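Local atomic coordinates of putative ring-cleaving dioxygenase MhqO (PDB entry 3OAJ), a protein that probably cleaves aromatic rings as an iron-dependent extradiol-type dioxygenase and may contribute to the breakdown and detoxification of aromatic compounds. Residues A3-M7 and N173-L177; F154-L160 and G196-K202. One frame throughout, in Å; residues are numbered along the deposited sequence.

Overall arrangement
Both contacts involve the βαβββ unit of the second VOC range. Along the chain the order is 3-7, 154-160, 173-177, 196-202, so the segments alternate. Interaction 2 pairs strands 153-160 and 198-202, neighbours inside an eight-stranded mixed sheet, while interaction 1 lays the N-terminal segment, just before strand 9-16, alongside the end of helix 164-174 and the residues that follow it. Their centres lie about 15 Å apart, and they touch where CD2 of L177 packs on CG1 of I199 at 3.6 Å. Interaction 2 is buried within the sheet; interaction 1 is partly exposed and joins the chain start to the second VOC region, near the strand that carries metal ligand H11.

Interaction 1: residues A3-M7 and N173-L177; sequences AKKTM and NIMGL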
ATOM      1  N   ALA A   3     -19.372  -6.715 -15.661  1.00 25.26           N
ATOM      2  CA  ALA A   3     -18.300  -5.688 -15.454  1.00 24.66           C
ATOM      3  C   ALA A   3     -16.894  -6.302 -15.343  1.00 23.94           C
ATOM      4  O   ALA A   3     -16.576  -7.270 -16.041  1.00 25.03           O
ATOM      5  CB  ALA A   3     -18.625  -4.808 -14.234  1.00 24.87           C
ATOM      6  N   LYS A   4     -16.062  -5.746 -14.470  1.00 22.10           N
ATOM      7  CA  LYS A   4     -14.650  -6.141 -14.373  1.00 21.04           C
ATOM      8  C   LYS A   4     -14.375  -6.878 -13.059  1.00 19.23           C
ATOM      9  O   LYS A   4     -15.234  -6.900 -12.173  1.00 18.79           O
ATOM     10  CB  LYS A   4     -13.756  -4.896 -14.483  1.00 21.78           C
ATOM     11  CG  LYS A   4     -13.877  -4.116 -15.802  1.00 23.13           C
ATOM     12  CD  LYS A   4     -13.148  -4.804 -16.953  1.00 22.09           C
ATOM     13  CE  LYS A   4     -11.631  -4.684 -16.812  1.00 22.46           C
ATOM     14  NZ  LYS A   4     -10.917  -5.808 -17.499  1.00 21.92           N
ATOM     15  N   LYS A   5     -13.191  -7.489 -12.943  1.00 18.68           N
ATOM     16  CA  LYS A   5     -12.778  -8.187 -11.714  1.00 18.89           C
ATOM     17  C   LYS A   5     -11.279  -8.061 -11.432  1.00 18.30           C
ATOM     18  O   LYS A   5     -10.462  -8.625 -12.143  1.00 20.57           O
ATOM     19  CB  LYS A   5     -13.139  -9.669 -11.809  1.00 20.55           C
ATOM     20  CG  LYS A   5     -13.151 -10.423 -10.499  1.00 23.96           C
ATOM     21  CD  LYS A   5     -13.785 -11.809 -10.661  1.00 24.36           C
ATOM     22  CE  LYS A   5     -15.246 -11.719 -11.120  1.00 24.73           C
ATOM     23  NZ  LYS A   5     -16.192 -11.466  -9.990  1.00 26.19           N
ATOM     24  N   THR A   6     -10.922  -7.351 -10.372  1.00 15.45           N
ATOM     25  CA  THR A   6      -9.521  -7.221  -9.970  1.00 13.69           C
ATOM     26  C   THR A   6      -9.115  -8.315  -8.982  1.00 12.86           C
ATOM     27  O   THR A   6      -9.895  -8.702  -8.117  1.00 13.17           O
ATOM     28  CB  THR A   6      -9.257  -5.829  -9.354  1.00 12.68           C
ATOM     29  OG1 THR A   6      -7.875  -5.705  -8.988  1.00 12.17           O
ATOM     30  CG2 THR A   6     -10.114  -5.591  -8.095  1.00 13.04           C
ATOM     31  N   MET A   7      -7.879  -8.788  -9.080  1.00 12.47           N
ATOM     32  CA  MET A   7      -7.360  -9.744  -8.107  1.00 13.03           C
ATOM     33  C   MET A   7      -7.235  -9.176  -6.696  1.00 11.68           C
ATOM     34  O   MET A   7      -7.320  -9.915  -5.715  1.00 11.87           O
ATOM     35  CB  MET A   7      -6.007 -10.280  -8.569  1.00 15.70           C
ATOM     36  CG  MET A   7      -6.130 -11.202  -9.782  1.00 20.22           C
ATOM     37  SD  MET A   7      -6.813 -12.797  -9.291  1.00 23.20           S
ATOM     38  CE  MET A   7      -5.296 -13.485  -8.632  1.00 20.01           C
ATOM     39  N   ASN A 173     -20.121  -4.274  -7.692  1.00 13.93           N
ATOM     40  CA  ASN A 173     -20.845  -4.405  -8.953  1.00 14.14           C
ATOM     41  C   ASN A 173     -20.073  -3.954 -10.184  1.00 14.69           C
ATOM     42  O   ASN A 173     -20.397  -4.361 -11.293  1.00 15.26           O
ATOM     43  CB  ASN A 173     -22.220  -3.739  -8.836  1.00 14.99           C
ATOM     44  CG  ASN A 173     -23.006  -4.276  -7.654  1.00 14.05           C
ATOM     45  OD1 ASN A 173     -23.095  -5.499  -7.463  1.00 15.74           O
ATOM     46  ND2 ASN A 173     -23.559  -3.380  -6.845  1.00 16.38           N
ATOM     47  N   ILE A 174     -19.038  -3.138  -9.980  1.00 15.16           N
ATOM     48  CA  ILE A 174     -18.153  -2.729 -11.068  1.00 15.60           C
ATOM     49  C   ILE A 174     -16.815  -3.446 -10.988  1.00 15.01           C
ATOM     50  O   ILE A 174     -16.280  -3.905 -11.998  1.00 14.89           O
ATOM     51  CB  ILE A 174     -17.947  -1.193 -11.096  1.00 17.04           C
ATOM     52  CG1 ILE A 174     -19.249  -0.514 -11.530  1.00 20.60           C
ATOM     53  CG2 ILE A 174     -16.762  -0.803 -12.009  1.00 19.34           C
ATOM     54  CD1 ILE A 174     -19.092   0.918 -11.955  1.00 20.27           C
ATOM     55  N   MET A 175     -16.260  -3.532  -9.783  1.00 14.32           N
ATOM     56  CA  MET A 175     -14.922  -4.072  -9.626  1.00 14.20           C
ATOM     57  C   MET A 175     -14.888  -5.565  -9.339  1.00 13.95           C
ATOM     58  O   MET A 175     -13.812  -6.156  -9.275  1.00 14.14           O
ATOM     59  CB  MET A 175     -14.146  -3.281  -8.574  1.00 14.74           C
ATOM     60  CG  MET A 175     -13.808  -1.887  -9.055  1.00 16.89           C
ATOM     61  SD  MET A 175     -13.108  -0.853  -7.760  1.00 15.22           S
ATOM     62  CE  MET A 175     -11.516  -1.636  -7.473  1.00 17.56           C
ATOM     63  N   GLY A 176     -16.064  -6.164  -9.153  1.00 13.46           N
ATOM     64  CA  GLY A 176     -16.166  -7.618  -9.054  1.00 13.79           C
ATOM     65  C   GLY A 176     -15.753  -8.265  -7.743  1.00 14.09           C
ATOM     66  O   GLY A 176     -15.563  -9.487  -7.688  1.00 15.43           O
ATOM     67  N   LEU A 177     -15.627  -7.481  -6.680  1.00 13.36           N
ATOM     68  CA  LEU A 177     -15.372  -8.071  -5.363  1.00 12.45           C
ATOM     69  C   LEU A 177     -16.643  -8.736  -4.832  1.00 12.49           C
ATOM     70  O   LEU A 177     -17.756  -8.289  -5.101  1.00 13.17           O
ATOM     71  CB  LEU A 177     -14.835  -7.043  -4.354  1.00 12.33           C
ATOM     72  CG  LEU A 177     -13.386  -6.580  -4.541  1.00 12.27           C
ATOM     73  CD1 LEU A 177     -13.228  -5.520  -5.620  1.00 12.85           C
ATOM     74  CD2 LEU A 177     -12.817  -6.061  -3.228  1.00 13.12           C
TER
HETATM   75  O   HOH W   1     -12.492  -8.655  -7.576  1.00 29.25           O
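K5 reaches across to the turn that follows helix 164-174, where 3-7, an extended lead-in to the first strand of this vicinal oxygen chelate fold, lies against the backbone of 173-177. CG of K5 stands anti to the backbone N (chi1 -163°), and bends at chi3 and chi4 fold the chain so that NZ of K5 donates a hydrogen bond to O of G176 at 3.1 Å, in the carbonyl plane and on a lone pair. K4 sends its side chain the other way, to a salt bridge with D228 and a cation-pi contact with W232 on helix 226-238; the backbone N of K4 instead donates a hydrogen bond to O of I174 at 3.1 Å. The CB of A3 rests on that same carbonyl oxygen. G176, with positive phi, is the first residue off the helix; just before it, O of M175 receives a CA-H...O contact from CA of K5 at 3.3 Å. T6 divides its branches: OG1 forms a hydrogen bond with O of R222, whereas CG2 meets CD1 of L177 at 4.0 Å. A weak hydrogen bond joins N of T6 to O of M175, and one water donates to both O of T6, at 2.7 Å, and O of M175, at 3.3 Å.

Interaction 2: residues F154-L160 and G196-K202; sequences FGGATLL and GNVIDLK
Strands 154-160 and 198-202 run parallel, their axes 4.6 Å apart at closest and 17° between their directions, and backbone hydrogen bonds pass both ways, as from N of D200 to O of A157 and from N of L159 to O of D200. Near the start, O of G155 accepts from N of V198 at 3.0 Å and weakly from N of N197, with R132 as a further donor. G156 has a backbone conformation suited to a residue without CB, and its CA comes to 3.1 Å from O of V198 in a CA-H...O contact. L159 and I199 share one face of the sheet: CD1 of L159 meets CG2 of I199 at 3.9 Å, that branch lying anti to the backbone N of I199, while CD1 of L201 touches CB of L159. I9 of strand 9-16 covers A157 and I199 on this same face. On the opposite face OG1 of T158 lies 3.7 Å from CB of D200, whose carboxylate forms salt bridges with R188 and R111, two cations that would be expected to stabilise its negative charge. At the strand ends, CD2 of L160 packs on the aliphatic CD of K202 at 3.8 Å, leaving NZ to pair with D185. G155 and G156 both face S84 of the neighbouring strand 79-87, a classic beta bulge, and the parallel pairing of the first and last strands of a βαβββ unit is characteristic of the vicinal oxygen chelate fold.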
ATOM      1  N   PHE A 154      -0.187  -7.336   1.981  1.00  9.92           N
ATOM      2  CA  PHE A 154      -1.397  -6.778   2.573  1.00 10.00           C
ATOM      3  C   PHE A 154      -2.408  -7.875   2.807  1.00 10.13           C
ATOM      4  O   PHE A 154      -2.576  -8.750   1.965  1.00  9.99           O
ATOM      5  CB  PHE A 154      -2.056  -5.740   1.657  1.00 10.08           C
ATOM      6  CG  PHE A 154      -1.186  -4.565   1.348  1.00  9.77           C
ATOM      7  CD1 PHE A 154      -0.641  -3.801   2.372  1.00  9.66           C
ATOM      8  CD2 PHE A 154      -0.889  -4.241   0.026  1.00 10.44           C
ATOM      9  CE1 PHE A 154       0.167  -2.714   2.079  1.00  8.83           C
ATOM     10  CE2 PHE A 154      -0.076  -3.164  -0.277  1.00  9.83           C
ATOM     11  CZ  PHE A 154       0.448  -2.390   0.749  1.00  9.67           C
ATOM     12  N   GLY A 155      -3.078  -7.818   3.948  1.00 10.34           N
ATOM     13  CA  GLY A 155      -4.313  -8.565   4.131  1.00 10.63           C
ATOM     14  C   GLY A 155      -5.468  -7.882   3.422  1.00 10.45           C
ATOM     15  O   GLY A 155      -6.480  -8.514   3.106  1.00 10.64           O
ATOM     16  N   GLY A 156      -5.316  -6.581   3.181  1.00 10.70           N
ATOM     17  CA  GLY A 156      -6.370  -5.752   2.608  1.00  9.52           C
ATOM     18  C   GLY A 156      -6.254  -4.354   3.178  1.00  9.30           C
ATOM     19  O   GLY A 156      -5.150  -3.913   3.506  1.00  9.46           O
ATOM     20  N   ALA A 157      -7.388  -3.684   3.316  1.00  9.27           N
ATOM     21  CA  ALA A 157      -7.444  -2.304   3.776  1.00  9.38           C
ATOM     22  C   ALA A 157      -8.842  -1.980   4.251  1.00  9.67           C
ATOM     23  O   ALA A 157      -9.814  -2.668   3.883  1.00  9.70           O
ATOM     24  CB  ALA A 157      -7.023  -1.329   2.651  1.00 10.57           C
ATOM     25  N   THR A 158      -8.935  -0.914   5.047  1.00  9.96           N
ATOM     26  CA  THR A 158     -10.217  -0.388   5.507  1.00 10.28           C
ATOM     27  C   THR A 158     -10.394   1.000   4.902  1.00 10.66           C
ATOM     28  O   THR A 158      -9.539   1.860   5.074  1.00 11.83           O
ATOM     29  CB  THR A 158     -10.278  -0.306   7.063  1.00 10.82           C
ATOM     30  OG1 THR A 158     -10.183  -1.639   7.597  1.00 11.83           O
ATOM     31  CG2 THR A 158     -11.593   0.372   7.529  1.00 13.22           C
ATOM     32  N   LEU A 159     -11.478   1.179   4.152  1.00 11.09           N
ATOM     33  CA  LEU A 159     -11.765   2.423   3.442  1.00 10.97           C
ATOM     34  C   LEU A 159     -12.720   3.299   4.217  1.00 11.30           C
ATOM     35  O   LEU A 159     -13.713   2.821   4.760  1.00 11.42           O
ATOM     36  CB  LEU A 159     -12.374   2.124   2.064  1.00 11.52           C
ATOM     37  CG  LEU A 159     -11.604   1.099   1.213  1.00 12.14           C
ATOM     38  CD1 LEU A 159     -12.296   0.882  -0.136  1.00 12.61           C
ATOM     39  CD2 LEU A 159     -10.158   1.534   1.016  1.00 12.97           C
ATOM     40  N   LEU A 160     -12.406   4.591   4.246  1.00 11.38           N
ATOM     41  CA  LEU A 160     -13.271   5.621   4.815  1.00 11.92           C
ATOM     42  C   LEU A 160     -13.816   6.436   3.650  1.00 11.95           C
ATOM     43  O   LEU A 160     -13.091   7.173   3.002  1.00 12.61           O
ATOM     44  CB  LEU A 160     -12.479   6.522   5.758  1.00 12.61           C
ATOM     45  CG  LEU A 160     -11.631   5.826   6.826  1.00 11.40           C
ATOM     46  CD1 LEU A 160     -10.878   6.868   7.649  1.00 14.02           C
ATOM     47  CD2 LEU A 160     -12.502   4.969   7.745  1.00 13.88           C
ATOM     48  N   GLY A 196      -3.811  -9.124  -0.440  1.00 10.64           N
ATOM     49  CA  GLY A 196      -4.370  -7.784  -0.679  1.00 10.71           C
ATOM     50  C   GLY A 196      -5.845  -7.868  -1.022  1.00 10.23           C
ATOM     51  O   GLY A 196      -6.352  -7.125  -1.885  1.00 10.17           O
ATOM     52  N   ASN A 197      -6.560  -8.749  -0.322  1.00  9.91           N
ATOM     53  CA  ASN A 197      -7.847  -9.216  -0.836  1.00  9.78           C
ATOM     54  C   ASN A 197      -9.065  -9.009   0.050  1.00  9.86           C
ATOM     55  O   ASN A 197     -10.195  -9.226  -0.405  1.00 11.15           O
ATOM     56  CB  ASN A 197      -7.737 -10.687  -1.255  1.00 10.93           C
ATOM     57  CG  ASN A 197      -7.278 -11.587  -0.136  1.00 11.57           C
ATOM     58  OD1 ASN A 197      -6.857 -11.131   0.917  1.00 11.44           O
ATOM     59  ND2 ASN A 197      -7.303 -12.887  -0.391  1.00 13.69           N
ATOM     60  N   VAL A 198      -8.859  -8.605   1.293  1.00  9.49           N
ATOM     61  CA  VAL A 198      -9.982  -8.404   2.207  1.00  9.78           C
ATOM     62  C   VAL A 198     -10.187  -6.903   2.439  1.00 10.45           C
ATOM     63  O   VAL A 198      -9.380  -6.235   3.106  1.00 11.03           O
ATOM     64  CB  VAL A 198      -9.784  -9.170   3.551  1.00  9.07           C
ATOM     65  CG1 VAL A 198     -10.970  -8.924   4.471  1.00 10.83           C
ATOM     66  CG2 VAL A 198      -9.598 -10.680   3.308  1.00 11.22           C
ATOM     67  N   ILE A 199     -11.248  -6.388   1.844  1.00  9.69           N
ATOM     68  CA  ILE A 199     -11.501  -4.948   1.830  1.00  9.46           C
ATOM     69  C   ILE A 199     -12.704  -4.585   2.702  1.00 10.32           C
ATOM     70  O   ILE A 199     -13.826  -4.959   2.384  1.00 10.67           O
ATOM     71  CB  ILE A 199     -11.700  -4.443   0.369  1.00 10.29           C
ATOM     72  CG1 ILE A 199     -10.596  -4.965  -0.574  1.00 10.93           C
ATOM     73  CG2 ILE A 199     -11.843  -2.920   0.337  1.00 11.29           C
ATOM     74  CD1 ILE A 199      -9.135  -4.602  -0.158  1.00 11.25           C
ATOM     75  N   ASP A 200     -12.452  -3.887   3.800  1.00 10.25           N
ATOM     76  CA  ASP A 200     -13.490  -3.455   4.717  1.00 10.78           C
ATOM     77  C   ASP A 200     -13.830  -2.014   4.411  1.00 11.10           C
ATOM     78  O   ASP A 200     -12.941  -1.211   4.099  1.00 13.16           O
ATOM     79  CB  ASP A 200     -13.037  -3.602   6.172  1.00 12.13           C
ATOM     80  CG  ASP A 200     -12.885  -5.057   6.576  1.00 13.12           C
ATOM     81  OD1 ASP A 200     -13.804  -5.836   6.239  1.00 13.80           O
ATOM     82  OD2 ASP A 200     -11.857  -5.424   7.189  1.00 12.71           O
ATOM     83  N   LEU A 201     -15.125  -1.719   4.438  1.00 10.74           N
ATOM     84  CA  LEU A 201     -15.628  -0.383   4.174  1.00 11.68           C
ATOM     85  C   LEU A 201     -16.438   0.037   5.392  1.00 12.66           C
ATOM     86  O   LEU A 201     -17.389  -0.646   5.787  1.00 13.29           O
ATOM     87  CB  LEU A 201     -16.481  -0.379   2.893  1.00 12.76           C
ATOM     88  CG  LEU A 201     -17.330   0.853   2.565  1.00 13.51           C
ATOM     89  CD1 LEU A 201     -16.474   2.094   2.309  1.00 13.50           C
ATOM     90  CD2 LEU A 201     -18.202   0.566   1.351  1.00 13.49           C
ATOM     91  N   LYS A 202     -16.049   1.159   5.988  1.00 13.64           N
ATOM     92  CA  LYS A 202     -16.764   1.722   7.117  1.00 15.93           C
ATOM     93  C   LYS A 202     -18.079   2.320   6.623  1.00 17.89           C
ATOM     94  O   LYS A 202     -18.124   3.017   5.607  1.00 17.69           O
ATOM     95  CB  LYS A 202     -15.902   2.768   7.834  1.00 17.10           C
ATOM     96  CG  LYS A 202     -16.464   3.186   9.192  1.00 18.76           C
ATOM     97  CD  LYS A 202     -15.425   3.934  10.011  1.00 19.27           C
ATOM     98  CE  LYS A 202     -16.026   4.529  11.290  1.00 19.84           C
ATOM     99  NZ  LYS A 202     -16.544   3.527  12.254  1.00 20.62           N
TER